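Local atomic coordinates of PlaB phospholipase (Legionella pneumophila, PDB entry 6ZTI), a protein that probably hydrolyses phospholipids as an alpha/beta hydrolase linked to virulence, and binds NAD(H), which drives its tetramerization and thereby controls its activity. Residues B[229-234]-B[250-255]; B[234-239]-B[454-459]; B[411-416]-B[438-443]; B[464-469]-B[482-487]. One frame throughout, in Å; residues are numbered along the deposited sequence.

Contact 1. Residues B[229-234]-B[250-255]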
loop_
_atom_site.group_PDB
_atom_site.type_symbol
_atom_site.label_atom_id
_atom_site.label_comp_id
_atom_site.label_asym_id
_atom_site.label_seq_id
_atom_site.Cartn_x
_atom_site.Cartn_y
_atom_site.Cartn_z
ATOM N N ASN B 229 36.549 4.831 -6.467
ATOM C CA ASN B 229 37.374 4.931 -5.267
ATOM C C ASN B 229 36.416 5.218 -4.119
ATOM O O ASN B 229 35.907 6.332 -3.993
ATOM C CB ASN B 229 38.423 6.037 -5.399
ATOM C CG ASN B 229 39.385 5.812 -6.561
ATOM O OD1 ASN B 229 40.198 4.887 -6.545
ATOM N ND2 ASN B 229 39.312 6.672 -7.556
ATOM N N TYR B 230 36.120 4.201 -3.308
ATOM C CA TYR B 230 35.213 4.373 -2.181
ATOM C C TYR B 230 35.609 3.402 -1.078
ATOM O O TYR B 230 36.366 2.453 -1.297
ATOM C CB TYR B 230 33.751 4.144 -2.584
ATOM C CG TYR B 230 33.497 2.804 -3.253
ATOM C CD1 TYR B 230 33.662 2.662 -4.620
ATOM C CD2 TYR B 230 33.083 1.687 -2.530
ATOM C CE1 TYR B 230 33.439 1.465 -5.251
ATOM C CE2 TYR B 230 32.844 0.467 -3.172
ATOM C CZ TYR B 230 33.035 0.375 -4.538
ATOM O OH TYR B 230 32.842 -0.794 -5.228
ATOM N N SER B 231 35.043 3.621 0.103
ATOM C CA SER B 231 35.287 2.777 1.261
ATOM C C SER B 231 33.980 2.213 1.783
ATOM O O SER B 231 32.918 2.817 1.620
ATOM C CB SER B 231 35.966 3.550 2.369
ATOM O OG SER B 231 37.308 3.857 2.017
ATOM N N LEU B 232 34.076 1.049 2.417
ATOM C CA LEU B 232 32.997 0.454 3.188
ATOM C C LEU B 232 33.430 0.447 4.651
ATOM O O LEU B 232 34.434 -0.182 4.997
ATOM C CB LEU B 232 32.689 -0.962 2.705
ATOM C CG LEU B 232 31.805 -1.803 3.620
ATOM C CD1 LEU B 232 30.474 -1.130 3.842
ATOM C CD2 LEU B 232 31.603 -3.192 3.040
ATOM N N LEU B 233 32.685 1.158 5.493
ATOM C CA LEU B 233 32.943 1.252 6.924
ATOM C C LEU B 233 31.900 0.410 7.631
ATOM O O LEU B 233 30.694 0.643 7.471
ATOM C CB LEU B 233 32.885 2.700 7.401
ATOM C CG LEU B 233 32.842 2.984 8.910
ATOM C CD1 LEU B 233 34.156 2.658 9.594
ATOM C CD2 LEU B 233 32.514 4.431 9.129
ATOM N N LYS B 234 32.365 -0.582 8.383
ATOM C CA LYS B 234 31.500 -1.425 9.193
ATOM C C LYS B 234 31.634 -1.009 10.652
ATOM O O LYS B 234 32.742 -1.015 11.207
ATOM C CB LYS B 234 31.858 -2.899 9.039
ATOM C CG LYS B 234 31.611 -3.486 7.673
ATOM C CD LYS B 234 31.948 -4.978 7.692
ATOM C CE LYS B 234 31.835 -5.618 6.316
ATOM N NZ LYS B 234 30.426 -5.669 5.830
ATOM N N MET B 250 37.297 -0.596 8.281
ATOM C CA MET B 250 37.141 0.097 7.013
ATOM C C MET B 250 37.920 -0.644 5.942
ATOM O O MET B 250 39.064 -1.053 6.162
ATOM C CB MET B 250 37.608 1.547 7.109
ATOM C CG MET B 250 37.406 2.342 5.823
ATOM S SD MET B 250 37.878 4.074 5.985
ATOM C CE MET B 250 36.405 4.764 6.712
ATOM N N THR B 251 37.284 -0.835 4.797
ATOM C CA THR B 251 37.924 -1.439 3.641
ATOM C C THR B 251 37.700 -0.515 2.458
ATOM O O THR B 251 36.672 0.163 2.357
ATOM C CB THR B 251 37.388 -2.846 3.341
ATOM O OG1 THR B 251 35.989 -2.784 3.074
ATOM C CG2 THR B 251 37.620 -3.779 4.524
ATOM N N ARG B 252 38.686 -0.462 1.580
ATOM C CA ARG B 252 38.670 0.467 0.468
ATOM C C ARG B 252 38.987 -0.269 -0.826
ATOM O O ARG B 252 39.750 -1.239 -0.840
ATOM C CB ARG B 252 39.678 1.597 0.725
ATOM C CG ARG B 252 39.451 2.798 -0.096
ATOM C CD ARG B 252 40.365 3.924 0.304
ATOM N NE ARG B 252 40.449 4.892 -0.777
ATOM C CZ ARG B 252 39.578 5.870 -0.989
ATOM N NH1 ARG B 252 38.546 6.050 -0.179
ATOM N NH2 ARG B 252 39.757 6.684 -2.017
ATOM N N THR B 253 38.386 0.199 -1.916
ATOM C CA THR B 253 38.703 -0.335 -3.227
ATOM C C THR B 253 40.143 0.011 -3.591
ATOM O O THR B 253 40.744 0.928 -3.032
ATOM C CB THR B 253 37.772 0.247 -4.288
ATOM O OG1 THR B 253 37.837 1.678 -4.231
ATOM C CG2 THR B 253 36.352 -0.180 -4.065
ATOM N N GLN B 254 40.687 -0.725 -4.555
ATOM C CA GLN B 254 41.979 -0.377 -5.105
ATOM C C GLN B 254 41.859 0.931 -5.876
ATOM O O GLN B 254 40.777 1.282 -6.343
ATOM C CB GLN B 254 42.484 -1.488 -6.017
ATOM C CG GLN B 254 42.781 -2.778 -5.278
ATOM C CD GLN B 254 43.896 -2.611 -4.271
ATOM O OE1 GLN B 254 43.711 -2.830 -3.069
ATOM N NE2 GLN B 254 45.062 -2.216 -4.756
ATOM N N PRO B 255 42.950 1.677 -6.009
ATOM C CA PRO B 255 42.888 2.938 -6.752
ATOM C C PRO B 255 42.403 2.724 -8.177
ATOM O O PRO B 255 42.844 1.807 -8.876
ATOM C CB PRO B 255 44.342 3.434 -6.733
ATOM C CG PRO B 255 44.985 2.732 -5.584
ATOM C CD PRO B 255 44.311 1.396 -5.509
HETATM O O HOH W 1 40.547 3.576 -4.111
HETATM O O HOH W 2 34.742 -2.937 6.128
#
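Tyr230 and Thr253 meet through both backbone and side chain. Thr253 N donates to Tyr230 O at 3.1 Å, and Tyr230 N returns a bond to Thr253 OG1 at 3.2 Å, with an N-H...O angle of 163°. That hydroxyl also bonds Met228 O. Thr253 chi1 of 55° sets OG1 between its own N and carbonyl carbon, facing Tyr230 N, and leaves CG2 to lie over the tyrosine ring. CG2 is 3.6 Å from the ring centroid of Tyr230, a CH-pi contact over one face. The phenol OH of Tyr230 is bonded to Asn177 O.

Further along, Leu232 and Thr251 form a hydrogen-bonded antiparallel pair. Leu232 N reaches Thr251 O at 2.7 Å, and Thr251 N reaches Leu232 O at 2.9 Å. Leu232 O takes a second proton from a water, which is also weakly bonded to Thr251 OG1. Another water sits between the segments, within hydrogen-bonding distance of both Asn229 OD1 and Thr253 O; Asn229 OD1 is further bonded by Met256 N.

On the face with Ser231, Leu233 and Met250, the extended chain of Arg252 passes alongside the serine. Its NH1 makes a weak bond to Ser231 OG at 3.3 Å, near the guanidinium plane. The NH2 of Arg252 has a stronger partner, a salt bridge to Glu451. Met250 bends at chi3 (-83°) and brings CE to 4.1 Å from Leu233 CB.

The pairing is that of a beta hairpin, strands 231-238 and 245-252, within the mixed sheet that is distinct from the parallel hydrolase sheet.

Contact 2. Residues B[234-239]-B[454-459]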
loop_
_atom_site.group_PDB
_atom_site.type_symbol
_atom_site.label_atom_id
_atom_site.label_comp_id
_atom_site.label_asym_id
_atom_site.label_seq_id
_atom_site.Cartn_x
_atom_site.Cartn_y
_atom_site.Cartn_z
ATOM N N LYS B 234 32.365 -0.582 8.383
ATOM C CA LYS B 234 31.500 -1.425 9.193
ATOM C C LYS B 234 31.634 -1.009 10.652
ATOM O O LYS B 234 32.742 -1.015 11.207
ATOM C CB LYS B 234 31.858 -2.899 9.039
ATOM C CG LYS B 234 31.611 -3.486 7.673
ATOM C CD LYS B 234 31.948 -4.978 7.692
ATOM C CE LYS B 234 31.835 -5.618 6.316
ATOM N NZ LYS B 234 30.426 -5.669 5.830
ATOM N N LEU B 235 30.503 -0.659 11.263
ATOM C CA LEU B 235 30.407 -0.305 12.678
ATOM C C LEU B 235 29.503 -1.324 13.348
ATOM O O LEU B 235 28.294 -1.356 13.081
ATOM C CB LEU B 235 29.842 1.097 12.877
ATOM C CG LEU B 235 30.503 2.233 12.108
ATOM C CD1 LEU B 235 29.762 3.535 12.400
ATOM C CD2 LEU B 235 31.977 2.332 12.473
ATOM N N HIS B 236 30.082 -2.129 14.237
ATOM C CA HIS B 236 29.382 -3.221 14.892
ATOM C C HIS B 236 29.321 -2.950 16.380
ATOM O O HIS B 236 30.351 -2.694 17.014
ATOM C CB HIS B 236 30.068 -4.557 14.619
ATOM C CG HIS B 236 29.846 -5.064 13.230
ATOM N ND1 HIS B 236 30.193 -6.339 12.836
ATOM C CD2 HIS B 236 29.309 -4.464 12.140
ATOM C CE1 HIS B 236 29.877 -6.502 11.563
ATOM N NE2 HIS B 236 29.336 -5.380 11.118
ATOM N N GLN B 237 28.114 -3.024 16.924
ATOM C CA GLN B 237 27.872 -2.709 18.318
ATOM C C GLN B 237 28.210 -3.911 19.179
ATOM O O GLN B 237 27.853 -5.049 18.858
ATOM C CB GLN B 237 26.413 -2.311 18.525
ATOM C CG GLN B 237 26.073 -1.836 19.923
ATOM C CD GLN B 237 24.653 -1.319 20.003
ATOM O OE1 GLN B 237 23.699 -2.035 19.688
ATOM N NE2 GLN B 237 24.504 -0.072 20.413
ATOM N N GLU B 238 28.900 -3.649 20.277
ATOM C CA GLU B 238 29.237 -4.663 21.259
ATOM C C GLU B 238 28.835 -4.148 22.633
ATOM O O GLU B 238 28.596 -2.952 22.820
ATOM C CB GLU B 238 30.734 -4.988 21.219
ATOM C CG GLU B 238 31.045 -6.473 21.295
ATOM C CD GLU B 238 30.651 -7.214 20.036
ATOM O OE1 GLU B 238 29.911 -8.209 20.151
ATOM O OE2 GLU B 238 31.076 -6.796 18.935
ATOM N N GLY B 239 28.737 -5.069 23.590
ATOM C CA GLY B 239 28.450 -4.707 24.964
ATOM C C GLY B 239 27.354 -5.524 25.619
ATOM O O GLY B 239 26.296 -5.762 25.025
ATOM N N MET B 454 30.246 3.816 1.952
ATOM C CA MET B 454 29.201 2.910 2.413
ATOM C C MET B 454 29.407 2.633 3.896
ATOM O O MET B 454 30.503 2.273 4.319
ATOM C CB MET B 454 29.229 1.616 1.610
ATOM C CG MET B 454 29.079 1.855 0.089
ATOM S SD MET B 454 29.686 0.480 -0.894
ATOM C CE MET B 454 28.532 -0.789 -0.442
ATOM N N VAL B 455 28.364 2.835 4.687
ATOM C CA VAL B 455 28.446 2.731 6.138
ATOM C C VAL B 455 27.437 1.679 6.565
ATOM O O VAL B 455 26.226 1.914 6.523
ATOM C CB VAL B 455 28.176 4.072 6.832
ATOM C CG1 VAL B 455 28.349 3.940 8.357
ATOM C CG2 VAL B 455 29.106 5.166 6.289
ATOM N N GLU B 456 27.928 0.522 6.975
ATOM C CA GLU B 456 27.064 -0.536 7.479
ATOM C C GLU B 456 27.104 -0.497 9.000
ATOM O O GLU B 456 28.157 -0.715 9.599
ATOM C CB GLU B 456 27.503 -1.905 6.964
ATOM C CG GLU B 456 26.628 -3.037 7.461
ATOM C CD GLU B 456 27.067 -4.388 6.934
ATOM O OE1 GLU B 456 26.731 -4.715 5.779
ATOM O OE2 GLU B 456 27.759 -5.115 7.676
ATOM N N ILE B 457 25.964 -0.226 9.625
ATOM C CA ILE B 457 25.876 -0.178 11.082
ATOM C C ILE B 457 25.053 -1.377 11.543
ATOM O O ILE B 457 23.882 -1.517 11.167
ATOM C CB ILE B 457 25.273 1.146 11.571
ATOM C CG1 ILE B 457 26.141 2.334 11.124
ATOM C CG2 ILE B 457 25.134 1.115 13.091
ATOM C CD1 ILE B 457 25.429 3.610 11.078
ATOM N N MET B 458 25.670 -2.253 12.334
ATOM C CA MET B 458 25.003 -3.429 12.887
ATOM C C MET B 458 24.811 -3.240 14.390
ATOM O O MET B 458 25.789 -3.209 15.149
ATOM C CB MET B 458 25.808 -4.697 12.614
ATOM C CG MET B 458 25.086 -5.970 13.077
ATOM S SD MET B 458 26.136 -7.419 13.216
ATOM C CE MET B 458 26.198 -7.957 11.513
ATOM N N LEU B 459 23.552 -3.153 14.821
ATOM C CA LEU B 459 23.198 -3.046 16.231
ATOM C C LEU B 459 22.917 -4.418 16.828
ATOM O O LEU B 459 22.536 -5.355 16.124
ATOM C CB LEU B 459 21.962 -2.160 16.406
ATOM C CG LEU B 459 22.010 -0.740 15.838
ATOM C CD1 LEU B 459 20.793 0.028 16.253
ATOM C CD2 LEU B 459 23.258 -0.025 16.305
#
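Lys234 and Glu456 extend the same way from adjacent strands and form a salt bridge. NZ of Lys234 is 3.3 Å from OE2 of Glu456, so the hydrogen bond within it is weak. The lysine bends at chi4 (-68°), which turns NZ toward the carboxylate. The other oxygen, Glu456 OE1, is salt-bridged to Arg346 on the next strand. The two cations would probably stabilise the negative charge of this buried carboxylate.

Three backbone bonds follow in regular order. Leu235 N donates to Glu456 O, Met458 N to Leu235 O, and Gln237 N to Met458 O, each at 2.9 Å. This is a parallel ladder joining residues far apart in sequence. It sets strand 231-238 beside strand 452-463 in the mixed sheet, and strand 340-349 also pairs with 452-463 in parallel.

The His236 ring meets Glu456 at its edge and Met458 over one face. Glu456 OE2 lies in plane, 3.8 Å from His236 NE2; ring and carboxylate planes are 9° apart. No partner is modelled for this buried NE2. Met458 SD stands over the centre of the His236 ring, 4.2 Å from its centroid, in a sulfur-aromatic contact. The methionine is bent at chi3, and its CE comes to 4.0 Å from His236 CE1.

On the other face, Leu235 and Ile457 run alongside each other, with Leu235 CD1 4.0 Å from Ile457 CG1. Phe415 of strand 412-419 packs on Leu235 and Val455. Gln237 crosses Leu459, OE1 3.7 Å from Leu459 CB; OE1 accepts from Gln460 N, and NE2 bonds Arg432 O and Ser244 OG.

Contact 3. Residues B[411-416]-B[438-443]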
loop_
_atom_site.group_PDB
_atom_site.type_symbol
_atom_site.label_atom_id
_atom_site.label_comp_id
_atom_site.label_asym_id
_atom_site.label_seq_id
_atom_site.Cartn_x
_atom_site.Cartn_y
_atom_site.Cartn_z
ATOM N N GLY B 411 38.039 19.212 14.736
ATOM C CA GLY B 411 38.048 18.209 13.696
ATOM C C GLY B 411 37.063 17.083 13.900
ATOM O O GLY B 411 37.076 16.130 13.119
ATOM N N ASN B 412 36.192 17.172 14.907
ATOM C CA ASN B 412 35.334 16.052 15.265
ATOM C C ASN B 412 34.194 15.870 14.275
ATOM O O ASN B 412 33.563 16.837 13.835
ATOM C CB ASN B 412 34.755 16.233 16.666
ATOM C CG ASN B 412 35.805 16.088 17.760
ATOM O OD1 ASN B 412 36.950 15.714 17.497
ATOM N ND2 ASN B 412 35.409 16.371 19.001
ATOM N N LEU B 413 33.928 14.608 13.939
ATOM C CA LEU B 413 32.743 14.226 13.193
ATOM C C LEU B 413 32.345 12.832 13.640
ATOM O O LEU B 413 33.199 11.952 13.759
ATOM C CB LEU B 413 32.983 14.224 11.682
ATOM C CG LEU B 413 31.806 13.750 10.831
ATOM C CD1 LEU B 413 30.636 14.691 10.967
ATOM C CD2 LEU B 413 32.243 13.654 9.360
ATOM N N GLY B 414 31.046 12.624 13.839
ATOM C CA GLY B 414 30.567 11.341 14.297
ATOM C C GLY B 414 29.164 11.025 13.821
ATOM O O GLY B 414 28.514 11.819 13.134
ATOM N N PHE B 415 28.725 9.814 14.166
ATOM C CA PHE B 415 27.369 9.343 13.931
ATOM C C PHE B 415 26.725 8.956 15.251
ATOM O O PHE B 415 27.384 8.430 16.150
ATOM C CB PHE B 415 27.320 8.098 13.037
ATOM C CG PHE B 415 27.976 8.261 11.720
ATOM C CD1 PHE B 415 27.724 9.360 10.938
ATOM C CD2 PHE B 415 28.826 7.283 11.244
ATOM C CE1 PHE B 415 28.316 9.496 9.711
ATOM C CE2 PHE B 415 29.429 7.421 10.009
ATOM C CZ PHE B 415 29.176 8.529 9.250
ATOM N N ARG B 416 25.419 9.170 15.344
ATOM C CA ARG B 416 24.616 8.602 16.411
ATOM C C ARG B 416 23.378 7.985 15.774
ATOM O O ARG B 416 22.711 8.623 14.946
ATOM C CB ARG B 416 24.243 9.653 17.456
ATOM C CG ARG B 416 23.187 9.185 18.417
ATOM C CD ARG B 416 22.952 10.171 19.581
ATOM N NE ARG B 416 23.842 9.908 20.718
ATOM C CZ ARG B 416 23.573 10.208 21.992
ATOM N NH1 ARG B 416 22.421 10.785 22.324
ATOM N NH2 ARG B 416 24.454 9.909 22.946
ATOM N N SER B 438 34.599 10.038 15.266
ATOM C CA SER B 438 35.682 10.048 14.305
ATOM C C SER B 438 36.212 11.469 14.182
ATOM O O SER B 438 35.917 12.341 15.007
ATOM C CB SER B 438 35.207 9.504 12.956
ATOM O OG SER B 438 36.327 9.238 12.151
ATOM N N SER B 439 36.995 11.692 13.126
ATOM C CA SER B 439 37.671 12.957 12.889
ATOM C C SER B 439 37.743 13.201 11.388
ATOM O O SER B 439 37.829 12.257 10.599
ATOM C CB SER B 439 39.078 12.951 13.495
ATOM O OG SER B 439 39.745 14.188 13.286
ATOM N N LEU B 440 37.695 14.476 10.999
ATOM C CA LEU B 440 38.035 14.898 9.646
ATOM C C LEU B 440 39.439 15.484 9.564
ATOM O O LEU B 440 39.808 16.042 8.528
ATOM C CB LEU B 440 37.024 15.925 9.120
ATOM C CG LEU B 440 35.658 15.425 8.628
ATOM C CD1 LEU B 440 34.903 16.559 7.954
ATOM C CD2 LEU B 440 35.768 14.231 7.680
ATOM N N ALA B 441 40.228 15.376 10.632
ATOM C CA ALA B 441 41.568 15.943 10.652
ATOM C C ALA B 441 42.672 14.919 10.411
ATOM O O ALA B 441 43.831 15.316 10.241
ATOM C CB ALA B 441 41.826 16.647 11.989
ATOM N N ASP B 442 42.358 13.631 10.384
ATOM C CA ASP B 442 43.361 12.597 10.192
ATOM C C ASP B 442 43.310 12.090 8.750
ATOM O O ASP B 442 42.489 12.523 7.937
ATOM C CB ASP B 442 43.152 11.451 11.192
ATOM C CG ASP B 442 43.063 11.932 12.649
ATOM O OD1 ASP B 442 43.503 13.062 12.960
ATOM O OD2 ASP B 442 42.553 11.166 13.492
ATOM N N ILE B 443 44.219 11.163 8.426
ATOM C CA ILE B 443 44.156 10.465 7.142
ATOM C C ILE B 443 43.246 9.247 7.211
ATOM O O ILE B 443 43.001 8.607 6.175
ATOM C CB ILE B 443 45.558 10.042 6.651
ATOM C CG1 ILE B 443 46.161 8.972 7.566
ATOM C CG2 ILE B 443 46.482 11.260 6.556
ATOM C CD1 ILE B 443 47.608 8.618 7.236
HETATM O O HOH W 3 39.033 15.060 15.669
#
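A beta hairpin of strands 412-419 and 429-439 frames this contact, close to a dinucleotide pocket. Leu413 and Ser438 form a hydrogen-bonded antiparallel pair. Ser438 N donates to Leu413 O at 2.8 Å. The return bond, Leu413 N to Ser438 O, is longer at 3.2 Å, and its donor stands 59° out of the carbonyl plane. Ser438 O is also bonded by the hydroxyl of Tyr368. Asn412 and Ser439 form the next, non-hydrogen-bonded pair. Beyond it, Gly411 O receives Leu440 N at 2.8 Å.

Gly411 adopts a positive phi (82°), and its main chain packs against 438-441, where its O also meets Ser439 CA.

Leu413 carries the apolar contact. With CG anti to its backbone N, it sends CD2 against the other leucine, 3.9 Å from both Leu440 CG and Leu440 CD2. Ile404 of helix 397-404 packs on both leucines. Leu362, which lines the pocket, touches Leu413.

Asn412 and Ser439 share a water. It donates to Asn412 OD1 at 2.8 Å, and the asparagine's ND2 bonds Gly365 O. The same water is 2.6 Å from Ser439 OG, which accepts from Ala441 N at 2.9 Å in an ST turn.

Contact 4. Residues B[464-469]-B[482-487]; sequences DRTVFR and KPTGKK
The carboxylate of Asp464 collects bonds from backbone amides and hydroxyls. Its OD1 accepts from Thr484 N at 2.9 Å and Thr484 OG1 at 3.0 Å. The amide comes in on the syn side, the hydroxyl from above the carboxylate plane. The anti lone pair of OD1 takes Thr466 N, closing an Asx turn at the start of the 3-10 segment 465-467. Gly485 N meets the syn lone pair of Asp464 OD2 at 3.0 Å, and Ser424 also bonds that oxygen. Five donors thus hold the carboxylate and fix its rotation.

Two more side chains reach backbone carbonyls. Thr466 OG1 donates to Lys482 O at 2.9 Å. Arg465 is extended from CG to NE, and NE passes Lys486 to donate to Lys487 O at 3.0 Å, near the guanidinium plane. One backbone bond crosses between the segments, Arg465 N to Lys486 O at 3.0 Å.

In the packing, Pro483 CB lies 3.4 Å from Asp464 OD2, and Thr484 CG2 3.1 Å from Thr466 OG1.

The loop 482-487 folds back on the link between strands 452-463 and 468-471. Here Arg465 NH1 and Arg469 bridge to Asp82 of the second subunit, and strand 468-471 extends a sheet across the interface.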
loop_
_atom_site.group_PDB
_atom_site.type_symbol
_atom_site.label_atom_id
_atom_site.label_comp_id
_atom_site.label_asym_id
_atom_site.label_seq_id
_atom_site.Cartn_x
_atom_site.Cartn_y
_atom_site.Cartn_z
ATOM N N ASP B 464 14.863 -9.093 26.391
ATOM C CA ASP B 464 14.708 -9.203 27.831
ATOM C C ASP B 464 14.368 -10.633 28.240
ATOM O O ASP B 464 13.647 -11.357 27.544
ATOM C CB ASP B 464 13.622 -8.251 28.311
ATOM C CG ASP B 464 13.674 -8.021 29.801
ATOM O OD1 ASP B 464 13.236 -8.911 30.568
ATOM O OD2 ASP B 464 14.168 -6.947 30.199
ATOM N N ARG B 465 14.881 -11.032 29.404
ATOM C CA ARG B 465 14.682 -12.403 29.853
ATOM C C ARG B 465 13.213 -12.742 30.068
ATOM O O ARG B 465 12.866 -13.923 30.102
ATOM C CB ARG B 465 15.477 -12.663 31.135
ATOM C CG ARG B 465 16.966 -12.610 30.889
ATOM C CD ARG B 465 17.799 -13.085 32.050
ATOM N NE ARG B 465 19.219 -12.860 31.777
ATOM C CZ ARG B 465 20.209 -13.569 32.306
ATOM N NH1 ARG B 465 19.947 -14.571 33.139
ATOM N NH2 ARG B 465 21.463 -13.276 31.994
ATOM N N THR B 466 12.335 -11.743 30.179
ATOM C CA THR B 466 10.923 -12.042 30.383
ATOM C C THR B 466 10.304 -12.754 29.189
ATOM O O THR B 466 9.309 -13.469 29.361
ATOM C CB THR B 466 10.158 -10.756 30.687
ATOM O OG1 THR B 466 10.568 -10.257 31.962
ATOM C CG2 THR B 466 8.657 -11.008 30.711
ATOM N N VAL B 467 10.872 -12.595 27.991
ATOM C CA VAL B 467 10.295 -13.235 26.811
ATOM C C VAL B 467 10.075 -14.726 27.040
ATOM O O VAL B 467 9.150 -15.316 26.467
ATOM C CB VAL B 467 11.184 -12.954 25.581
ATOM C CG1 VAL B 467 10.762 -13.794 24.389
ATOM C CG2 VAL B 467 11.121 -11.463 25.230
ATOM N N PHE B 468 10.895 -15.358 27.878
ATOM C CA PHE B 468 10.691 -16.763 28.220
ATOM C C PHE B 468 11.279 -17.036 29.595
ATOM O O PHE B 468 12.473 -16.811 29.820
ATOM C CB PHE B 468 11.326 -17.694 27.174
ATOM C CG PHE B 468 10.666 -19.042 27.076
ATOM C CD1 PHE B 468 10.441 -19.811 28.208
ATOM C CD2 PHE B 468 10.277 -19.543 25.845
ATOM C CE1 PHE B 468 9.834 -21.064 28.118
ATOM C CE2 PHE B 468 9.663 -20.785 25.735
ATOM C CZ PHE B 468 9.439 -21.553 26.879
ATOM N N ARG B 469 10.446 -17.536 30.500
ATOM C CA ARG B 469 10.876 -17.996 31.811
ATOM C C ARG B 469 10.302 -19.389 32.050
ATOM O O ARG B 469 9.295 -19.772 31.451
ATOM C CB ARG B 469 10.416 -17.036 32.929
ATOM C CG ARG B 469 10.912 -15.592 32.792
ATOM C CD ARG B 469 12.318 -15.409 33.359
ATOM N NE ARG B 469 13.352 -15.808 32.404
ATOM C CZ ARG B 469 14.637 -15.978 32.710
ATOM N NH1 ARG B 469 15.055 -15.797 33.952
ATOM N NH2 ARG B 469 15.513 -16.334 31.773
ATOM N N LYS B 482 6.151 -7.718 32.425
ATOM C CA LYS B 482 7.038 -6.726 33.021
ATOM C C LYS B 482 8.495 -7.114 32.785
ATOM O O LYS B 482 8.897 -8.220 33.170
ATOM C CB LYS B 482 6.765 -6.613 34.520
ATOM C CG LYS B 482 5.798 -5.503 34.934
ATOM C CD LYS B 482 4.539 -5.446 34.074
ATOM C CE LYS B 482 4.547 -4.216 33.166
ATOM N NZ LYS B 482 3.314 -4.109 32.329
ATOM N N PRO B 483 9.312 -6.251 32.180
ATOM C CA PRO B 483 10.713 -6.614 31.936
ATOM C C PRO B 483 11.470 -6.902 33.220
ATOM O O PRO B 483 11.213 -6.301 34.262
ATOM C CB PRO B 483 11.288 -5.376 31.243
ATOM C CG PRO B 483 10.114 -4.594 30.778
ATOM C CD PRO B 483 9.013 -4.883 31.724
ATOM N N THR B 484 12.441 -7.819 33.120
ATOM C CA THR B 484 13.388 -8.029 34.208
ATOM C C THR B 484 14.460 -6.952 34.246
ATOM O O THR B 484 15.019 -6.690 35.313
ATOM C CB THR B 484 14.079 -9.384 34.077
ATOM O OG1 THR B 484 15.006 -9.334 32.983
ATOM C CG2 THR B 484 13.068 -10.484 33.828
ATOM N N GLY B 485 14.754 -6.321 33.108
ATOM C CA GLY B 485 15.862 -5.397 33.012
ATOM C C GLY B 485 17.188 -6.043 32.677
ATOM O O GLY B 485 18.189 -5.327 32.541
ATOM N N LYS B 486 17.227 -7.368 32.561
ATOM C CA LYS B 486 18.407 -8.111 32.140
ATOM C C LYS B 486 18.131 -8.787 30.803
ATOM O O LYS B 486 17.044 -9.333 30.584
ATOM C CB LYS B 486 18.796 -9.164 33.184
ATOM C CG LYS B 486 19.454 -8.599 34.433
ATOM C CD LYS B 486 18.464 -8.418 35.566
ATOM C CE LYS B 486 19.156 -7.923 36.833
ATOM N NZ LYS B 486 19.805 -6.586 36.653
ATOM N N LYS B 487 19.120 -8.765 29.919
ATOM C CA LYS B 487 18.965 -9.317 28.583
ATOM C C LYS B 487 19.451 -10.763 28.547
ATOM O O LYS B 487 20.200 -11.213 29.414
ATOM C CB LYS B 487 19.739 -8.482 27.561
ATOM C CG LYS B 487 21.253 -8.647 27.666
ATOM C CD LYS B 487 21.992 -7.790 26.651
ATOM C CE LYS B 487 23.412 -8.292 26.442
ATOM N NZ LYS B 487 24.090 -8.594 27.743
#

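Overall arrangement
Contacts 1, 2 and 3 belong to one mixed sheet. Contacts 1 and 2 share Lys234 and use opposite edges of strand 231-238; their centres are 15 Å apart. Leu233 N to Met454 O (2.7 Å) and Leu233 O to Glu456 N (2.8 Å) probably bond them directly. Contact 3 lies about 16 Å from contact 2, centre to centre, and the two touch. Contact 3 is closer to the dinucleotide: the Leu413 side chain is about 8 Å from a bound thio-NAD, against about 10 Å for Ile457 of contact 2. Contact 4, centred 25 Å from contact 2, is remote from these pockets and lies at a subunit interface. Gly239 O and Lys487 CE, 4.1 Å apart, join contacts 2 and 4.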